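Local structure of RmpD (Hexulose-6-phosphate synthase) (Streptococcus mutans, 3EXR) at residues A[82-87]-A[109-114]; A[62-67]-A[115-120]. The protein belongs to the orotidine 5'-phosphate decarboxylase/HUMPS family and folds as a closed eight-stranded TIM barrel, with two copies in the assembly. All blocks are in the same frame, centred on the assembly; numbering follows the deposited sequence.

Contact 1: A[82-87]-A[109-114]; sequences GADWMT and PDKGEI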
loop_
_atom_site.group_PDB
_atom_site.type_symbol
_atom_site.label_atom_id
_atom_site.label_comp_id
_atom_site.label_asym_id
_atom_site.label_seq_id
_atom_site.Cartn_x
_atom_site.Cartn_y
_atom_site.Cartn_z
ATOM N N GLY A 82 1.421 8.330 16.878
ATOM C CA GLY A 82 2.815 8.597 17.263
ATOM C C GLY A 82 3.909 8.350 16.214
ATOM O O GLY A 82 5.090 8.431 16.549
ATOM N N ALA A 83 3.554 8.060 14.956
ATOM C CA ALA A 83 4.581 7.890 13.926
ATOM C C ALA A 83 5.412 9.137 13.680
ATOM O O ALA A 83 4.894 10.276 13.709
ATOM C CB ALA A 83 3.971 7.430 12.597
ATOM N N ASP A 84 6.693 8.915 13.379
ATOM C CA ASP A 84 7.563 9.982 12.876
ATOM C C ASP A 84 7.617 10.035 11.352
ATOM O O ASP A 84 7.456 11.104 10.746
ATOM C CB ASP A 84 8.974 9.782 13.430
ATOM C CG ASP A 84 9.029 9.938 14.942
ATOM O OD1 ASP A 84 8.516 10.962 15.487
ATOM O OD2 ASP A 84 9.603 9.056 15.606
ATOM N N TRP A 85 7.840 8.874 10.738
ATOM C CA TRP A 85 7.973 8.746 9.301
ATOM C C TRP A 85 6.862 7.869 8.790
ATOM O O TRP A 85 6.483 6.927 9.455
ATOM C CB TRP A 85 9.298 8.111 8.908
ATOM C CG TRP A 85 10.500 8.886 9.367
ATOM C CD1 TRP A 85 10.523 10.182 9.781
ATOM C CD2 TRP A 85 11.846 8.404 9.472
ATOM N NE1 TRP A 85 11.802 10.543 10.130
ATOM C CE2 TRP A 85 12.636 9.472 9.949
ATOM C CE3 TRP A 85 12.462 7.172 9.215
ATOM C CZ2 TRP A 85 14.006 9.348 10.170
ATOM C CZ3 TRP A 85 13.837 7.040 9.445
ATOM C CH2 TRP A 85 14.586 8.122 9.923
ATOM N N MET A 86 6.338 8.212 7.618
ATOM C CA MET A 86 5.394 7.345 6.918
ATOM C C MET A 86 5.860 7.135 5.481
ATOM O O MET A 86 6.348 8.076 4.825
ATOM C CB MET A 86 3.991 7.944 6.905
ATOM C CG MET A 86 2.948 6.961 6.423
ATOM S SD MET A 86 1.288 7.601 6.234
ATOM C CE MET A 86 1.374 8.510 4.677
ATOM N N THR A 87 5.680 5.919 4.968
ATOM C CA THR A 87 5.956 5.667 3.563
ATOM C C THR A 87 4.775 5.972 2.641
ATOM O O THR A 87 3.603 5.688 2.951
ATOM C CB THR A 87 6.446 4.219 3.309
ATOM O OG1 THR A 87 5.458 3.278 3.734
ATOM C CG2 THR A 87 7.747 3.911 4.096
ATOM N N PRO A 109 5.711 18.386 14.031
ATOM C CA PRO A 109 6.601 19.325 13.334
ATOM C C PRO A 109 8.079 19.017 13.462
ATOM O O PRO A 109 8.821 19.278 12.513
ATOM C CB PRO A 109 6.275 20.684 13.969
ATOM C CG PRO A 109 5.471 20.421 15.148
ATOM C CD PRO A 109 4.871 19.056 15.044
ATOM N N ASP A 110 8.488 18.454 14.593
ATOM C CA ASP A 110 9.911 18.236 14.873
ATOM C C ASP A 110 10.516 17.124 14.022
ATOM O O ASP A 110 11.650 17.252 13.575
ATOM C CB ASP A 110 10.143 17.884 16.334
ATOM C CG ASP A 110 9.706 18.975 17.283
ATOM O OD1 ASP A 110 9.472 20.118 16.822
ATOM O OD2 ASP A 110 9.567 18.704 18.500
ATOM N N LYS A 111 9.768 16.034 13.833
ATOM C CA LYS A 111 10.315 14.837 13.184
ATOM C C LYS A 111 9.501 14.317 11.979
ATOM O O LYS A 111 9.999 13.478 11.229
ATOM C CB LYS A 111 10.472 13.700 14.216
ATOM C CG LYS A 111 11.425 13.937 15.416
ATOM C CD LYS A 111 11.963 12.583 16.009
ATOM C CE LYS A 111 11.047 11.917 17.125
ATOM N NZ LYS A 111 11.275 10.418 17.545
ATOM N N GLY A 112 8.270 14.810 11.786
ATOM C CA GLY A 112 7.362 14.300 10.757
ATOM C C GLY A 112 7.882 14.372 9.336
ATOM O O GLY A 112 8.247 15.447 8.862
ATOM N N GLU A 113 7.909 13.229 8.653
ATOM C CA GLU A 113 8.407 13.144 7.289
ATOM C C GLU A 113 7.750 12.021 6.506
ATOM O O GLU A 113 7.309 11.009 7.095
ATOM C CB GLU A 113 9.912 12.832 7.297
ATOM C CG GLU A 113 10.831 13.942 7.779
ATOM C CD GLU A 113 12.252 13.734 7.297
ATOM O OE1 GLU A 113 12.455 13.558 6.072
ATOM O OE2 GLU A 113 13.154 13.732 8.153
ATOM N N ILE A 114 7.756 12.197 5.184
ATOM C CA ILE A 114 7.365 11.182 4.220
ATOM C C ILE A 114 8.624 10.556 3.600
ATOM O O ILE A 114 9.663 11.223 3.392
ATOM C CB ILE A 114 6.430 11.790 3.143
ATOM C CG1 ILE A 114 5.212 12.431 3.812
ATOM C CG2 ILE A 114 6.004 10.757 2.099
ATOM C CD1 ILE A 114 4.380 11.531 4.674
HETATM O O HOH W 1 12.532 13.305 10.840
#
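Trp85 and Glu113 are paired across two neighbouring parallel strands, and the tightly packed part of the contact is the backbone, where Glu113 bonds to the residues before and after Trp85. Glu113 N donates to Asp84 O at 3.0 Å, and Met86 N donates to Glu113 O at the same 3.0 Å. CA-H...O contacts reinforce this register; one runs from Gly112 CA to Asp84 O at 3.2 Å. On the opposite side of the sheet from Trp85, Met86 CB meets Ile114 CD1 at 4.2 Å.

The looser side is polar. Trp85 and Glu113 lie side by side and point the same way, with the indole and carboxylate planes 65° apart. A water in the plane of the indole, at its edge, accepts from Trp85 NE1 at 2.9 Å and donates to Lys111 O and Glu113 OE2, so one water bridges the three groups. Partly exposed Lys111 kinks at its third torsion (chi3 -88°), which turns NZ back onto Asp84 OD2 at 2.9 Å from above the carboxylate plane. Asp84 is also held by Arg53, and Glu113 by Arg170.

The two strands flank helix 94-107 in a beta-alpha-beta unit. Ile114 packs on Ala100 and Ile104 of that helix, Met86 reaches Val74 of helix 71-79, and Trp85 rests on Val62 of strand 60-67.

Contact 2: A[62-67]-A[115-120]; sequences VADTKC and QVELYG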
loop_
_atom_site.group_PDB
_atom_site.type_symbol
_atom_site.label_atom_id
_atom_site.label_comp_id
_atom_site.label_asym_id
_atom_site.label_seq_id
_atom_site.Cartn_x
_atom_site.Cartn_y
_atom_site.Cartn_z
ATOM N N VAL A 62 8.395 4.331 12.264
ATOM C CA VAL A 62 7.951 4.389 10.881
ATOM C C VAL A 62 6.638 3.617 10.771
ATOM O O VAL A 62 6.544 2.487 11.257
ATOM C CB VAL A 62 8.973 3.731 9.941
ATOM C CG1 VAL A 62 8.529 3.851 8.484
ATOM C CG2 VAL A 62 10.352 4.354 10.126
ATOM N N ALA A 63 5.628 4.285 10.211
ATOM C CA ALA A 63 4.379 3.613 9.798
ATOM C C ALA A 63 4.530 3.345 8.293
ATOM O O ALA A 63 4.411 4.253 7.464
ATOM C CB ALA A 63 3.179 4.486 10.080
ATOM N N ASP A 64 4.747 2.081 7.940
ATOM C CA ASP A 64 5.023 1.707 6.553
ATOM C C ASP A 64 3.702 1.419 5.850
ATOM O O ASP A 64 3.382 0.280 5.580
ATOM C CB ASP A 64 5.970 0.511 6.551
ATOM C CG ASP A 64 6.328 0.007 5.173
ATOM O OD1 ASP A 64 6.242 0.729 4.169
ATOM O OD2 ASP A 64 6.727 -1.176 5.063
ATOM N N THR A 65 2.951 2.474 5.541
ATOM C CA THR A 65 1.643 2.294 4.908
ATOM C C THR A 65 1.705 2.178 3.382
ATOM O O THR A 65 0.732 1.780 2.754
ATOM C CB THR A 65 0.700 3.462 5.213
ATOM O OG1 THR A 65 1.295 4.678 4.756
ATOM C CG2 THR A 65 0.500 3.622 6.692
ATOM N N LYS A 66 2.828 2.561 2.774
ATOM C CA LYS A 66 2.966 2.563 1.314
ATOM C C LYS A 66 1.756 3.258 0.698
ATOM O O LYS A 66 1.163 2.804 -0.294
ATOM C CB LYS A 66 3.168 1.146 0.782
ATOM C CG LYS A 66 4.530 0.584 1.200
ATOM C CD LYS A 66 4.845 -0.763 0.562
ATOM C CE LYS A 66 6.277 -1.238 0.841
ATOM N NZ LYS A 66 6.610 -1.377 2.306
ATOM N N CYS A 67 1.396 4.369 1.336
ATOM C CA CYS A 67 0.218 5.157 0.971
ATOM C C CYS A 67 0.209 5.589 -0.491
ATOM O O CYS A 67 1.189 6.151 -0.993
ATOM C CB CYS A 67 0.127 6.362 1.891
ATOM S SG CYS A 67 -1.125 7.517 1.464
ATOM N N GLN A 115 8.525 9.252 3.344
ATOM C CA GLN A 115 9.563 8.485 2.647
ATOM C C GLN A 115 8.923 7.845 1.424
ATOM O O GLN A 115 7.855 7.260 1.532
ATOM C CB GLN A 115 10.092 7.360 3.545
ATOM C CG GLN A 115 10.540 7.761 4.951
ATOM C CD GLN A 115 11.043 6.563 5.729
ATOM O OE1 GLN A 115 10.269 5.620 5.951
ATOM N NE2 GLN A 115 12.348 6.551 6.074
ATOM N N VAL A 116 9.607 7.902 0.284
ATOM C CA VAL A 116 9.112 7.295 -0.940
ATOM C C VAL A 116 9.675 5.869 -1.090
ATOM O O VAL A 116 10.888 5.636 -1.210
ATOM C CB VAL A 116 9.470 8.089 -2.190
ATOM C CG1 VAL A 116 8.823 7.445 -3.427
ATOM C CG2 VAL A 116 8.981 9.535 -2.079
ATOM N N GLU A 117 8.756 4.911 -1.121
ATOM C CA GLU A 117 9.044 3.500 -1.377
ATOM C C GLU A 117 9.175 3.243 -2.872
ATOM O O GLU A 117 8.247 3.492 -3.629
ATOM C CB GLU A 117 7.944 2.617 -0.757
ATOM C CG GLU A 117 8.179 2.302 0.731
ATOM C CD GLU A 117 9.213 1.209 0.994
ATOM O OE1 GLU A 117 9.844 0.736 0.031
ATOM O OE2 GLU A 117 9.396 0.818 2.165
ATOM N N LEU A 118 10.354 2.785 -3.284
ATOM C CA LEU A 118 10.708 2.655 -4.699
ATOM C C LEU A 118 10.403 1.265 -5.211
ATOM O O LEU A 118 11.063 0.299 -4.812
ATOM C CB LEU A 118 12.183 3.014 -4.901
ATOM C CG LEU A 118 12.588 4.431 -4.496
ATOM C CD1 LEU A 118 14.081 4.610 -4.638
ATOM C CD2 LEU A 118 11.895 5.497 -5.323
ATOM N N TYR A 119 9.354 1.180 -6.044
ATOM C CA TYR A 119 8.941 -0.041 -6.729
ATOM C C TYR A 119 8.672 0.249 -8.196
ATOM O O TYR A 119 8.115 1.291 -8.544
ATOM C CB TYR A 119 7.666 -0.618 -6.103
ATOM C CG TYR A 119 7.923 -1.313 -4.775
ATOM C CD1 TYR A 119 8.124 -2.683 -4.712
ATOM C CD2 TYR A 119 8.049 -0.586 -3.587
ATOM C CE1 TYR A 119 8.369 -3.317 -3.518
ATOM C CE2 TYR A 119 8.323 -1.212 -2.382
ATOM C CZ TYR A 119 8.476 -2.582 -2.352
ATOM O OH TYR A 119 8.723 -3.233 -1.162
ATOM N N GLY A 120 9.018 -0.718 -9.041
ATOM C CA GLY A 120 8.722 -0.648 -10.468
ATOM C C GLY A 120 9.546 0.396 -11.193
ATOM O O GLY A 120 10.652 0.737 -10.736
#
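The carboxylates of Asp64 and Glu117 lie with their planes 27° apart and meet through one oxygen each, Asp64 OD1 and Glu117 OE2, 3.7 Å apart, two like charges close together on side chains that cross at about a right angle. The third flat group, the phenol ring of Tyr119, is approached obliquely by the aliphatic end of Lys66, whose CE lies 3.7 Å from Tyr119 OH, the side chains again crossing nearly at right angles. Tyr119 also meets the ring of His141, with the planes at about 50°, and its hydroxyl bonds to Asp69 of the second subunit.

The ammonium group of Lys66 serves both acids. Lys66 NZ donates to the syn lone pair of Asp64 OD1 at 2.8 Å and forms a salt bridge with Asp64 OD2. The salt bridge from Lys66 NZ to Glu117 OE2 is longer, at 3.5 Å. Lys66 runs extended until its last bond, where a bend (chi4 58°) swings NZ toward the acids, and Glu117 is itself bent at its second torsion (chi2 -78°). Thr87 holds Asp64 OD1, and Thr38 gives Lys66 NZ a further partner. Gln115 OE1 touches Val62 CG1 at 3.5 Å, while NE2 bonds to Gln137.

The axes of strand segments 62-67 and 115-117 come within 8.0 Å, and the side chains meet inside the barrel, toward the C-terminal ends of the strands, where TIM-barrel active sites lie. Asp64, Lys66 and Asp69 match the Asp-x-Lys-x-x-Asp signature of this family, and the Asp69 at hand for Tyr119 comes from the partner subunit.

Contact 1 joins neighbouring strands, whereas contact 2 joins, inside the barrel, two strands that flank 85-89 in the sheet; their centres are 13 Å apart. Strand 113-117 serves both, first in backbone pairing and then, further along, through its side chains. Strand 85-89 ties the two together: Ala63 N lies 2.9 Å from Trp85 O, a probable hydrogen bond, and Trp85 CE3 packs 3.2 Å from Gln115 NE2. Most direct is Thr87 OG1, 2.7 Å from Asp64 OD1, which connects the end of segment 82-87 to the charged cluster in the region expected to hold the active site.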